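Local coordinates for protein CG14216 (Drosophila melanogaster, PDB 3P9Y) that dephosphorylates the heptapeptide repeats of the RNA polymerase II C-terminal domain and probably takes part in RNA processing and transcription termination, at residues S23-N28 against M154-I159; E44-P49 against K97-F102; I111-E116 against T160-M165; H139-D144 against N174-L179. The protein carries 2 engineered substitutions. One frame throughout, in Å; residues are numbered along the deposited sequence.

Overall arrangement
Interactions 1, 3 and 4 are buried and have no hydrogen bond across their segments; interaction 2 is partly buried and adds the polar end of an arginine to its hydrocarbon patch. Helix 149-167 serves both interaction 1, where a methyl rests on the main chain of helix 22-32, and interaction 3, where methyl groups alone bridge the wider gap to strand 111-114. Interaction 4 adds helix 172-187 to the neighbouring strand 137-142 and sets a methyl on an imidazole face, its centre about 8 Å from that of interaction 3. Interaction 2 lies on the opposite side of the chain's centre from interactions 3 and 4, beside the bound peptide, but Phe102 still reaches Ile112 of interaction 3.

Interaction 1: residues S23-N28 against M154-I159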
loop_
_atom_site.group_PDB
_atom_site.type_symbol
_atom_site.label_atom_id
_atom_site.label_comp_id
_atom_site.label_asym_id
_atom_site.label_seq_id
_atom_site.Cartn_x
_atom_site.Cartn_y
_atom_site.Cartn_z
ATOM N N SER A 23 1.743 -2.447 -2.321
ATOM C CA SER A 23 0.495 -1.773 -1.970
ATOM C C SER A 23 -0.685 -2.366 -2.731
ATOM O O SER A 23 -1.805 -2.375 -2.237
ATOM C CB SER A 23 0.576 -0.272 -2.254
ATOM O OG SER A 23 0.541 -0.006 -3.645
ATOM N N MET A 24 -0.436 -2.859 -3.934
ATOM C CA MET A 24 -1.513 -3.372 -4.773
ATOM C C MET A 24 -1.922 -4.785 -4.368
ATOM O O MET A 24 -3.087 -5.147 -4.461
ATOM C CB MET A 24 -1.103 -3.324 -6.244
ATOM C CG MET A 24 -0.974 -1.902 -6.764
ATOM S SD MET A 24 -2.512 -0.978 -6.557
ATOM C CE MET A 24 -3.413 -1.525 -8.007
ATOM N N GLU A 25 -0.958 -5.575 -3.920
ATOM C CA GLU A 25 -1.247 -6.889 -3.375
ATOM C C GLU A 25 -2.118 -6.720 -2.129
ATOM O O GLU A 25 -3.124 -7.419 -1.958
ATOM C CB GLU A 25 0.058 -7.595 -3.022
ATOM C CG GLU A 25 -0.073 -9.081 -2.812
ATOM C CD GLU A 25 -0.343 -9.824 -4.104
ATOM O OE1 GLU A 25 -1.429 -10.418 -4.214
ATOM O OE2 GLU A 25 0.517 -9.801 -5.013
ATOM N N ALA A 26 -1.737 -5.776 -1.269
ATOM C CA ALA A 26 -2.512 -5.481 -0.067
ATOM C C ALA A 26 -3.872 -4.888 -0.429
ATOM O O ALA A 26 -4.876 -5.180 0.222
ATOM C CB ALA A 26 -1.747 -4.523 0.844
ATOM N N HIS A 27 -3.900 -4.044 -1.454
ATOM C CA HIS A 27 -5.142 -3.422 -1.892
ATOM C C HIS A 27 -6.130 -4.523 -2.230
ATOM O O HIS A 27 -7.262 -4.531 -1.752
ATOM C CB HIS A 27 -4.911 -2.544 -3.126
ATOM C CG HIS A 27 -6.100 -1.712 -3.517
ATOM N ND1 HIS A 27 -5.984 -0.414 -3.967
ATOM C CD2 HIS A 27 -7.426 -1.993 -3.524
ATOM C CE1 HIS A 27 -7.185 0.071 -4.231
ATOM N NE2 HIS A 27 -8.077 -0.868 -3.972
ATOM N N ASN A 28 -5.681 -5.463 -3.056
ATOM C CA ASN A 28 -6.541 -6.520 -3.563
ATOM C C ASN A 28 -7.091 -7.390 -2.440
ATOM O O ASN A 28 -8.286 -7.679 -2.390
ATOM C CB ASN A 28 -5.774 -7.382 -4.562
ATOM C CG ASN A 28 -6.616 -8.503 -5.120
ATOM O OD1 ASN A 28 -7.365 -8.319 -6.076
ATOM N ND2 ASN A 28 -6.506 -9.672 -4.513
ATOM N N MET A 154 2.474 -12.266 1.098
ATOM C CA MET A 154 2.597 -12.569 2.519
ATOM C C MET A 154 2.296 -11.317 3.334
ATOM O O MET A 154 1.640 -11.377 4.364
ATOM C CB MET A 154 4.010 -13.046 2.847
ATOM C CG MET A 154 4.449 -14.303 2.115
ATOM S SD MET A 154 3.763 -15.804 2.833
ATOM C CE MET A 154 2.178 -15.932 1.994
ATOM N N GLY A 155 2.789 -10.181 2.861
ATOM C CA GLY A 155 2.541 -8.908 3.510
ATOM C C GLY A 155 1.062 -8.562 3.499
ATOM O O GLY A 155 0.543 -7.981 4.451
ATOM N N ALA A 156 0.371 -8.927 2.425
ATOM C CA ALA A 156 -1.047 -8.622 2.318
ATOM C C ALA A 156 -1.811 -9.386 3.388
ATOM O O ALA A 156 -2.714 -8.848 4.011
ATOM C CB ALA A 156 -1.566 -8.963 0.933
ATOM N N PHE A 157 -1.440 -10.644 3.598
ATOM C CA PHE A 157 -2.035 -11.445 4.659
ATOM C C PHE A 157 -1.800 -10.799 6.021
ATOM O O PHE A 157 -2.712 -10.711 6.833
ATOM C CB PHE A 157 -1.440 -12.857 4.672
ATOM C CG PHE A 157 -2.166 -13.839 3.793
ATOM C CD1 PHE A 157 -3.225 -14.593 4.296
ATOM C CD2 PHE A 157 -1.781 -14.028 2.473
ATOM C CE1 PHE A 157 -3.897 -15.511 3.493
ATOM C CE2 PHE A 157 -2.441 -14.942 1.665
ATOM C CZ PHE A 157 -3.502 -15.687 2.174
ATOM N N VAL A 158 -0.570 -10.364 6.276
ATOM C CA VAL A 158 -0.212 -9.844 7.594
ATOM C C VAL A 158 -0.887 -8.502 7.857
ATOM O O VAL A 158 -1.418 -8.260 8.936
ATOM C CB VAL A 158 1.310 -9.665 7.739
ATOM C CG1 VAL A 158 1.645 -9.089 9.107
ATOM C CG2 VAL A 158 2.020 -10.995 7.522
ATOM N N ILE A 159 -0.846 -7.627 6.866
ATOM C CA ILE A 159 -1.468 -6.324 6.982
ATOM C C ILE A 159 -2.962 -6.494 7.209
ATOM O O ILE A 159 -3.567 -5.760 7.988
ATOM C CB ILE A 159 -1.221 -5.492 5.723
ATOM C CG1 ILE A 159 0.235 -5.024 5.701
ATOM C CG2 ILE A 159 -2.163 -4.299 5.669
ATOM C CD1 ILE A 159 0.666 -4.436 4.377
#
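Ala156 points its methyl group towards helix 22-32, where it settles against the junction of Glu25 and Ala26. Its CB lies 3.6 Å from Glu25 O and 3.7 Å from Ala26 CA, so the methyl rests on main chain as much as on side chain. The Ala26 methyl is turned along the interface instead of into it, and the two CB atoms, Ala26 and Ala156, stay 4.4 Å apart. With such short side chains at the crossing, the CA atoms of Ala26 and Ala156 approach to 4.2 Å. The axes of segments 23-28 and 154-159 come within 8.2 Å of each other and cross at -51°. These helices lie side by side on one face of the central sheet of the low-molecular-weight tyrosine phosphatase-like fold; helix 22-32 follows the loop after strand 11-16, the position of the phosphate-binding loop in this fold. On one flank of the alanine pair, Glu25 lays its CG against Ala156 CB at 4.0 Å. That methylene is carried there by a chi1 of -164°, and a bend at chi2 (70°) then swings the carboxylate off, where OE2 forms a salt bridge with Arg91. Further along helix 149-167, Ile159 sends CD1 towards the methyl of Ala26, CB to CD1 4.3 Å, and the same CD1 also packs on Val113 of the sheet.

Interaction 2: residues E44-P49 against K97-F102; sequences ERVKLP and KCPERF
Val46 and Pro99 form the apolar half of this contact, their side chains crossing at about a right angle. A single methyl does the touching: Val46 CG2 sits 3.8 Å from Pro99 CB and equally near Pro99 CG, so it meets the pyrrolidine ring at two carbons. With CG1 anti to the backbone N of Val46 (chi1 180°), CG2 is the branch left to face the proline. Nearer the surface, Arg101 bends at chi3 (95°) and brings NH1 against the backbone of Glu44, 3.7 Å from its CA. The Glu44 carboxylate does not meet it, as OE2 stays 6.0 Å from Arg101 NH1; what holds this nitrogen is a hydrogen bond to Gly43 O, the preceding carbonyl. Main-chain bonds fix the partners in turn, Val46 pairing with Tyr59 and Pro99 with Gly62, while next along the chain Lys47 binds the phosphopeptide through its backbone and Leu48 and Pro49 pack on the peptide main chain. The contact thus ties the small antiparallel sheet of strands 46-48 and 57-59 to the loop leading from helix 85-95 to strand 111-114, with Tyr65 of helix 65-82 against Pro99.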
loop_
_atom_site.group_PDB
_atom_site.type_symbol
_atom_site.label_atom_id
_atom_site.label_comp_id
_atom_site.label_asym_id
_atom_site.label_seq_id
_atom_site.Cartn_x
_atom_site.Cartn_y
_atom_site.Cartn_z
ATOM N N GLU A 44 8.925 9.665 -6.449
ATOM C CA GLU A 44 8.721 10.750 -7.395
ATOM C C GLU A 44 8.152 10.181 -8.688
ATOM O O GLU A 44 7.378 10.837 -9.379
ATOM C CB GLU A 44 10.041 11.479 -7.665
ATOM C CG GLU A 44 10.553 12.275 -6.474
ATOM C CD GLU A 44 11.912 12.905 -6.725
ATOM O OE1 GLU A 44 12.624 12.454 -7.652
ATOM O OE2 GLU A 44 12.271 13.851 -5.989
ATOM N N ARG A 45 8.534 8.947 -8.997
ATOM C CA ARG A 45 8.080 8.286 -10.213
ATOM C C ARG A 45 7.858 6.794 -9.988
ATOM O O ARG A 45 8.389 6.206 -9.043
ATOM C CB ARG A 45 9.107 8.486 -11.332
ATOM C CG ARG A 45 9.341 9.941 -11.701
ATOM C CD ARG A 45 10.519 10.092 -12.647
ATOM N NE ARG A 45 10.782 11.492 -12.969
ATOM C CZ ARG A 45 11.786 11.908 -13.737
ATOM N NH1 ARG A 45 12.631 11.033 -14.268
ATOM N NH2 ARG A 45 11.945 13.203 -13.976
ATOM N N VAL A 46 7.069 6.191 -10.869
ATOM C CA VAL A 46 6.849 4.750 -10.858
ATOM C C VAL A 46 8.056 4.041 -11.461
ATOM O O VAL A 46 8.499 4.383 -12.551
ATOM C CB VAL A 46 5.591 4.381 -11.663
ATOM C CG1 VAL A 46 5.369 2.877 -11.649
ATOM C CG2 VAL A 46 4.382 5.117 -11.108
ATOM N N LYS A 47 8.585 3.050 -10.753
ATOM C CA LYS A 47 9.807 2.378 -11.179
ATOM C C LYS A 47 9.672 0.861 -11.145
ATOM O O LYS A 47 9.497 0.275 -10.080
ATOM C CB LYS A 47 10.978 2.797 -10.286
ATOM C CG LYS A 47 11.382 4.260 -10.418
ATOM C CD LYS A 47 12.697 4.528 -9.694
ATOM C CE LYS A 47 13.252 5.914 -10.001
ATOM N NZ LYS A 47 12.374 7.017 -9.513
ATOM N N LEU A 48 9.761 0.235 -12.314
ATOM C CA LEU A 48 9.764 -1.220 -12.419
ATOM C C LEU A 48 11.137 -1.699 -12.867
ATOM O O LEU A 48 11.846 -0.982 -13.567
ATOM C CB LEU A 48 8.711 -1.698 -13.420
ATOM C CG LEU A 48 7.251 -1.573 -12.994
ATOM C CD1 LEU A 48 6.855 -0.123 -12.827
ATOM C CD2 LEU A 48 6.344 -2.250 -14.007
ATOM N N PRO A 49 11.515 -2.919 -12.469
ATOM C CA PRO A 49 12.811 -3.473 -12.875
ATOM C C PRO A 49 12.860 -3.714 -14.383
ATOM O O PRO A 49 11.813 -3.844 -15.014
ATOM C CB PRO A 49 12.876 -4.801 -12.117
ATOM C CG PRO A 49 11.448 -5.178 -11.894
ATOM C CD PRO A 49 10.712 -3.886 -11.702
ATOM N N LYS A 97 -7.321 2.379 -12.563
ATOM C CA LYS A 97 -6.798 2.925 -13.804
ATOM C C LYS A 97 -5.284 3.079 -13.781
ATOM O O LYS A 97 -4.602 2.661 -14.712
ATOM C CB LYS A 97 -7.451 4.288 -14.054
ATOM C CG LYS A 97 -7.015 5.002 -15.325
ATOM C CD LYS A 97 -7.410 6.477 -15.261
ATOM C CE LYS A 97 -7.336 7.159 -16.620
ATOM N NZ LYS A 97 -8.469 6.773 -17.510
ATOM N N CYS A 98 -4.752 3.679 -12.722
ATOM C CA CYS A 98 -3.348 4.069 -12.723
ATOM C C CYS A 98 -2.743 4.236 -11.334
ATOM O O CYS A 98 -3.456 4.456 -10.357
ATOM C CB CYS A 98 -3.201 5.397 -13.468
ATOM S SG CYS A 98 -4.061 6.767 -12.649
ATOM N N PRO A 99 -1.409 4.144 -11.252
ATOM C CA PRO A 99 -0.686 4.440 -10.011
ATOM C C PRO A 99 -0.943 5.873 -9.531
ATOM O O PRO A 99 -0.971 6.792 -10.358
ATOM C CB PRO A 99 0.788 4.287 -10.394
ATOM C CG PRO A 99 0.836 3.858 -11.814
ATOM C CD PRO A 99 -0.541 3.597 -12.307
ATOM N N GLU A 100 -1.119 6.057 -8.224
ATOM C CA GLU A 100 -1.369 7.368 -7.635
ATOM C C GLU A 100 -0.317 7.678 -6.583
ATOM O O GLU A 100 0.166 6.778 -5.899
ATOM C CB GLU A 100 -2.738 7.390 -6.973
ATOM C CG GLU A 100 -3.856 6.838 -7.825
ATOM C CD GLU A 100 -5.155 6.769 -7.059
ATOM O OE1 GLU A 100 -5.731 7.838 -6.773
ATOM O OE2 GLU A 100 -5.599 5.650 -6.730
ATOM N N ARG A 101 0.026 8.956 -6.454
ATOM C CA ARG A 101 1.027 9.396 -5.490
ATOM C C ARG A 101 0.311 9.880 -4.232
ATOM O O ARG A 101 -0.651 10.644 -4.315
ATOM C CB ARG A 101 1.897 10.513 -6.087
ATOM C CG ARG A 101 3.364 10.457 -5.655
ATOM C CD ARG A 101 4.227 11.512 -6.352
ATOM N NE ARG A 101 4.367 12.730 -5.554
ATOM C CZ ARG A 101 5.459 13.074 -4.869
ATOM N NH1 ARG A 101 6.541 12.308 -4.876
ATOM N NH2 ARG A 101 5.472 14.200 -4.175
ATOM N N PHE A 102 0.773 9.429 -3.072
ATOM C CA PHE A 102 0.112 9.757 -1.817
ATOM C C PHE A 102 0.149 11.255 -1.549
ATOM O O PHE A 102 -0.816 11.824 -1.046
ATOM C CB PHE A 102 0.763 9.021 -0.643
ATOM C CG PHE A 102 0.200 9.416 0.696
ATOM C CD1 PHE A 102 -1.056 8.984 1.089
ATOM C CD2 PHE A 102 0.919 10.233 1.552
ATOM C CE1 PHE A 102 -1.584 9.357 2.314
ATOM C CE2 PHE A 102 0.397 10.609 2.781
ATOM C CZ PHE A 102 -0.855 10.170 3.161
#

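Interaction 3: residues I111-E116 against T160-M165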
loop_
_atom_site.group_PDB
_atom_site.type_symbol
_atom_site.label_atom_id
_atom_site.label_comp_id
_atom_site.label_asym_id
_atom_site.label_seq_id
_atom_site.Cartn_x
_atom_site.Cartn_y
_atom_site.Cartn_z
ATOM N N ILE A 111 -6.738 4.914 8.912
ATOM C CA ILE A 111 -5.491 4.165 9.049
ATOM C C ILE A 111 -4.711 4.178 7.739
ATOM O O ILE A 111 -5.266 3.925 6.672
ATOM C CB ILE A 111 -5.742 2.697 9.451
ATOM C CG1 ILE A 111 -6.528 2.627 10.764
ATOM C CG2 ILE A 111 -4.422 1.955 9.587
ATOM C CD1 ILE A 111 -6.837 1.202 11.228
ATOM N N ILE A 112 -3.421 4.475 7.831
ATOM C CA ILE A 112 -2.536 4.425 6.679
ATOM C C ILE A 112 -1.422 3.431 6.972
ATOM O O ILE A 112 -0.635 3.630 7.888
ATOM C CB ILE A 112 -1.919 5.808 6.388
ATOM C CG1 ILE A 112 -3.029 6.844 6.173
ATOM C CG2 ILE A 112 -0.999 5.736 5.176
ATOM C CD1 ILE A 112 -2.520 8.264 5.964
ATOM N N VAL A 113 -1.363 2.348 6.207
ATOM C CA VAL A 113 -0.309 1.356 6.382
ATOM C C VAL A 113 0.797 1.608 5.357
ATOM O O VAL A 113 0.518 1.768 4.176
ATOM C CB VAL A 113 -0.863 -0.078 6.212
ATOM C CG1 VAL A 113 0.233 -1.109 6.453
ATOM C CG2 VAL A 113 -2.045 -0.309 7.156
ATOM N N THR A 114 2.043 1.667 5.811
ATOM C CA THR A 114 3.186 1.755 4.907
ATOM C C THR A 114 3.975 0.457 4.985
ATOM O O THR A 114 3.869 -0.282 5.963
ATOM C CB THR A 114 4.110 2.952 5.246
ATOM O OG1 THR A 114 4.585 2.834 6.594
ATOM C CG2 THR A 114 3.361 4.265 5.087
ATOM N N VAL A 115 4.764 0.178 3.953
ATOM C CA VAL A 115 5.392 -1.134 3.815
ATOM C C VAL A 115 6.914 -1.095 3.977
ATOM O O VAL A 115 7.592 -2.102 3.782
ATOM C CB VAL A 115 5.014 -1.789 2.468
ATOM C CG1 VAL A 115 3.512 -1.974 2.388
ATOM C CG2 VAL A 115 5.507 -0.952 1.298
ATOM N N GLU A 116 7.446 0.064 4.344
ATOM C CA GLU A 116 8.852 0.178 4.728
ATOM C C GLU A 116 9.105 1.560 5.313
ATOM O O GLU A 116 8.379 2.503 5.019
ATOM C CB GLU A 116 9.794 -0.095 3.546
ATOM C CG GLU A 116 9.701 0.892 2.396
ATOM C CD GLU A 116 10.807 0.665 1.362
ATOM O OE1 GLU A 116 10.499 0.296 0.211
ATOM O OE2 GLU A 116 11.993 0.836 1.710
ATOM N N THR A 160 -3.556 -7.469 6.528
ATOM C CA THR A 160 -4.990 -7.688 6.640
ATOM C C THR A 160 -5.349 -8.201 8.033
ATOM O O THR A 160 -6.347 -7.779 8.606
ATOM C CB THR A 160 -5.504 -8.661 5.565
ATOM O OG1 THR A 160 -5.309 -8.082 4.270
ATOM C CG2 THR A 160 -6.984 -8.940 5.763
ATOM N N ASP A 161 -4.537 -9.101 8.579
ATOM C CA ASP A 161 -4.740 -9.554 9.953
ATOM C C ASP A 161 -4.697 -8.372 10.911
ATOM O O ASP A 161 -5.487 -8.296 11.854
ATOM C CB ASP A 161 -3.676 -10.569 10.365
ATOM C CG ASP A 161 -3.828 -11.899 9.655
ATOM O OD1 ASP A 161 -4.955 -12.237 9.236
ATOM O OD2 ASP A 161 -2.814 -12.610 9.523
ATOM N N MET A 162 -3.773 -7.450 10.668
ATOM C CA MET A 162 -3.631 -6.286 11.533
ATOM C C MET A 162 -4.869 -5.394 11.456
ATOM O O MET A 162 -5.391 -4.962 12.480
ATOM C CB MET A 162 -2.397 -5.480 11.151
ATOM C CG MET A 162 -2.172 -4.296 12.065
ATOM S SD MET A 162 -0.724 -3.322 11.630
ATOM C CE MET A 162 -1.275 -2.537 10.116
ATOM N N ILE A 163 -5.333 -5.118 10.240
ATOM C CA ILE A 163 -6.484 -4.240 10.049
ATOM C C ILE A 163 -7.741 -4.897 10.614
ATOM O O ILE A 163 -8.564 -4.247 11.239
ATOM C CB ILE A 163 -6.708 -3.897 8.562
ATOM C CG1 ILE A 163 -5.490 -3.168 7.983
ATOM C CG2 ILE A 163 -7.965 -3.048 8.400
ATOM C CD1 ILE A 163 -5.282 -1.759 8.524
ATOM N N ASN A 164 -7.878 -6.198 10.388
ATOM C CA ASN A 164 -9.000 -6.948 10.923
ATOM C C ASN A 164 -9.080 -6.797 12.441
ATOM O O ASN A 164 -10.154 -6.590 12.992
ATOM C CB ASN A 164 -8.877 -8.423 10.539
ATOM C CG ASN A 164 -10.133 -9.207 10.835
ATOM O OD1 ASN A 164 -11.223 -8.863 10.363
ATOM N ND2 ASN A 164 -9.993 -10.274 11.620
ATOM N N MET A 165 -7.931 -6.885 13.105
ATOM C CA MET A 165 -7.856 -6.759 14.555
ATOM C C MET A 165 -8.339 -5.376 15.002
ATOM O O MET A 165 -9.144 -5.241 15.929
ATOM C CB MET A 165 -6.412 -6.991 15.021
ATOM C CG MET A 165 -6.158 -6.688 16.497
ATOM S SD MET A 165 -4.403 -6.785 16.951
ATOM C CE MET A 165 -3.720 -5.494 15.915
#
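Ile111 and Val113 meet Met162 and Ile163 with no ring or other flat group among them, so there are no faces or edges to match and the contact is made by methyl groups alone. Val113 CG2 stands at its centre. The Val113 side chain reaches tip to tip towards both helix residues, and CG2 lies 3.8 Å from Met162 CE and 3.8 Å from Ile163 CD1. Met162 gets there by running out straight from the helix, CG anti to the backbone N (chi1 -177°), before a turn at chi3 (71°) curls its terminal methyl in towards the valine. Ile163 leaves its helix at a slant to the strand, but its CG1 branch carries CD1 across to the sheet. There the methyl touches not just Val113 but also Ile111, whose CG2 is 4.0 Å away from Ile163 CD1 as the two isoleucines slide past each other in opposite directions. These side chains span an axis separation of 11.0 Å between strand 111-114 and helix segment 160-165. The helix packs on the sheet, nearly antiparallel to the strand at 161°, in the alpha/beta layering of the low-molecular-weight tyrosine phosphatase-like fold. Leu30 of helix 22-32 touches Ile163 and Phe183 of helix 172-187 packs on Met162. Strand 111-114 itself is central in the mixed sheet, between strands 11-16 and 137-142, and its Ile112 faces the other way, onto Val123 of helix 117-128.

Interaction 4: residues H139-D144 against N174-L179; sequences HVLNVD and NDIDEL
A chi1 of -60° sets the imidazole of His139 anti to its carbonyl carbon, facing Ile176, which holds CG1 anti to its own backbone N (chi1 -167°) and continues extended, an outstretched course that carries CD1 out to the histidine ring. The pairing fastens helix 172-187 to strand 137-142 of the mixed central sheet in this low-molecular-weight tyrosine phosphatase-like fold, the helix being the one that leads into the last, antiparallel strand 192-197. Coming from opposite directions, the two side chains meet in a CH-pi contact over one face of the ring. Ile176 CD1 lies 3.8 Å from the ring centroid of His139, 19° off the normal, and is displaced towards the rim so that CG of His139, at 3.6 Å, is the nearest atom to it. The second methyl of the isoleucine adds to the cover, with Ile176 CG2 3.8 Å from His139 CE1. Both ring nitrogens are occupied: NE2 is hydrogen-bonded to Asp173 just ahead of the helix segment, and ND1 to His193 on the neighbouring strand, which together should fix the rotation of the ring against the isoleucine. Were His139 replaced by an alanine, Asp173 and His193 would probably lose their hydrogen-bonding mates and a gap would open against Ile176 CD1. Two residues further along the strand, where Met162 and Met166 of helix 149-167 also pack on Leu141, the same methyl, Ile176 CD1, just reaches Leu141 CD2 at 4.5 Å.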
loop_
_atom_site.group_PDB
_atom_site.type_symbol
_atom_site.label_atom_id
_atom_site.label_comp_id
_atom_site.label_asym_id
_atom_site.label_seq_id
_atom_site.Cartn_x
_atom_site.Cartn_y
_atom_site.Cartn_z
ATOM N N HIS A 139 -4.118 7.166 12.066
ATOM C CA HIS A 139 -3.021 6.343 12.555
ATOM C C HIS A 139 -2.168 5.826 11.407
ATOM O O HIS A 139 -2.653 5.094 10.557
ATOM C CB HIS A 139 -3.564 5.164 13.355
ATOM C CG HIS A 139 -4.365 5.568 14.551
ATOM N ND1 HIS A 139 -3.789 6.054 15.704
ATOM C CD2 HIS A 139 -5.699 5.558 14.773
ATOM C CE1 HIS A 139 -4.734 6.330 16.585
ATOM N NE2 HIS A 139 -5.902 6.035 16.045
ATOM N N VAL A 140 -0.899 6.210 11.382
ATOM C CA VAL A 140 0.029 5.687 10.391
ATOM C C VAL A 140 0.781 4.506 11.004
ATOM O O VAL A 140 1.361 4.616 12.087
ATOM C CB VAL A 140 1.005 6.781 9.900
ATOM C CG1 VAL A 140 1.847 6.273 8.748
ATOM C CG2 VAL A 140 0.223 8.017 9.472
ATOM N N LEU A 141 0.743 3.367 10.316
ATOM C CA LEU A 141 1.344 2.137 10.810
ATOM C C LEU A 141 2.274 1.563 9.756
ATOM O O LEU A 141 1.880 1.406 8.601
ATOM C CB LEU A 141 0.252 1.113 11.116
ATOM C CG LEU A 141 -0.837 1.559 12.091
ATOM C CD1 LEU A 141 -2.015 0.594 12.057
ATOM C CD2 LEU A 141 -0.266 1.676 13.502
ATOM N N ASN A 142 3.508 1.251 10.138
ATOM C CA ASN A 142 4.440 0.639 9.203
ATOM C C ASN A 142 4.600 -0.836 9.483
ATOM O O ASN A 142 4.881 -1.237 10.609
ATOM C CB ASN A 142 5.817 1.296 9.259
ATOM C CG ASN A 142 6.758 0.741 8.204
ATOM O OD1 ASN A 142 6.651 1.070 7.021
ATOM N ND2 ASN A 142 7.675 -0.118 8.626
ATOM N N VAL A 143 4.418 -1.635 8.440
ATOM C CA VAL A 143 4.633 -3.066 8.502
ATOM C C VAL A 143 5.557 -3.435 7.346
ATOM O O VAL A 143 5.164 -3.360 6.186
ATOM C CB VAL A 143 3.317 -3.841 8.363
ATOM C CG1 VAL A 143 3.580 -5.337 8.416
ATOM C CG2 VAL A 143 2.333 -3.432 9.458
ATOM N N ASP A 144 6.786 -3.827 7.666
ATOM C CA ASP A 144 7.784 -4.123 6.643
ATOM C C ASP A 144 7.357 -5.250 5.719
ATOM O O ASP A 144 7.033 -6.349 6.169
ATOM C CB ASP A 144 9.115 -4.482 7.291
ATOM C CG ASP A 144 9.836 -3.270 7.826
ATOM O OD1 ASP A 144 9.548 -2.150 7.348
ATOM O OD2 ASP A 144 10.695 -3.433 8.716
ATOM N N ASN A 174 -8.262 4.643 21.767
ATOM C CA ASN A 174 -7.861 4.251 23.117
ATOM C C ASN A 174 -7.408 2.795 23.215
ATOM O O ASN A 174 -6.857 2.387 24.236
ATOM C CB ASN A 174 -9.006 4.497 24.107
ATOM C CG ASN A 174 -9.327 5.976 24.277
ATOM O OD1 ASN A 174 -8.455 6.836 24.132
ATOM N ND2 ASN A 174 -10.582 6.277 24.586
ATOM N N ASP A 175 -7.653 2.015 22.163
ATOM C CA ASP A 175 -7.288 0.597 22.141
ATOM C C ASP A 175 -6.012 0.337 21.347
ATOM O O ASP A 175 -5.337 -0.664 21.561
ATOM C CB ASP A 175 -8.398 -0.233 21.482
ATOM C CG ASP A 175 -9.571 -0.499 22.404
ATOM O OD1 ASP A 175 -9.506 -0.123 23.588
ATOM O OD2 ASP A 175 -10.561 -1.095 21.935
ATOM N N ILE A 176 -5.696 1.223 20.414
ATOM C CA ILE A 176 -4.756 0.877 19.361
ATOM C C ILE A 176 -3.345 0.631 19.893
ATOM O O ILE A 176 -2.674 -0.277 19.430
ATOM C CB ILE A 176 -4.734 1.923 18.242
ATOM C CG1 ILE A 176 -3.984 1.364 17.027
ATOM C CG2 ILE A 176 -4.115 3.218 18.738
ATOM C CD1 ILE A 176 -4.062 2.250 15.793
ATOM N N ASP A 177 -2.897 1.417 20.866
ATOM C CA ASP A 177 -1.560 1.217 21.414
ATOM C C ASP A 177 -1.421 -0.208 21.942
ATOM O O ASP A 177 -0.450 -0.896 21.639
ATOM C CB ASP A 177 -1.257 2.231 22.524
ATOM C CG ASP A 177 -1.001 3.630 21.984
ATOM O OD1 ASP A 177 -0.590 3.756 20.814
ATOM O OD2 ASP A 177 -1.204 4.611 22.731
ATOM N N GLU A 178 -2.395 -0.656 22.726
ATOM C CA GLU A 178 -2.319 -1.986 23.308
ATOM C C GLU A 178 -2.437 -3.062 22.229
ATOM O O GLU A 178 -1.776 -4.089 22.317
ATOM C CB GLU A 178 -3.390 -2.186 24.386
ATOM C CG GLU A 178 -3.109 -1.428 25.687
ATOM C CD GLU A 178 -4.036 -1.845 26.825
ATOM O OE1 GLU A 178 -5.004 -2.596 26.567
ATOM O OE2 GLU A 178 -3.796 -1.422 27.978
ATOM N N LEU A 179 -3.271 -2.825 21.217
ATOM C CA LEU A 179 -3.459 -3.798 20.138
ATOM C C LEU A 179 -2.186 -3.943 19.303
ATOM O O LEU A 179 -1.845 -5.036 18.866
ATOM C CB LEU A 179 -4.623 -3.397 19.230
ATOM C CG LEU A 179 -6.021 -3.462 19.850
ATOM C CD1 LEU A 179 -7.037 -2.879 18.888
ATOM C CD2 LEU A 179 -6.385 -4.899 20.237
#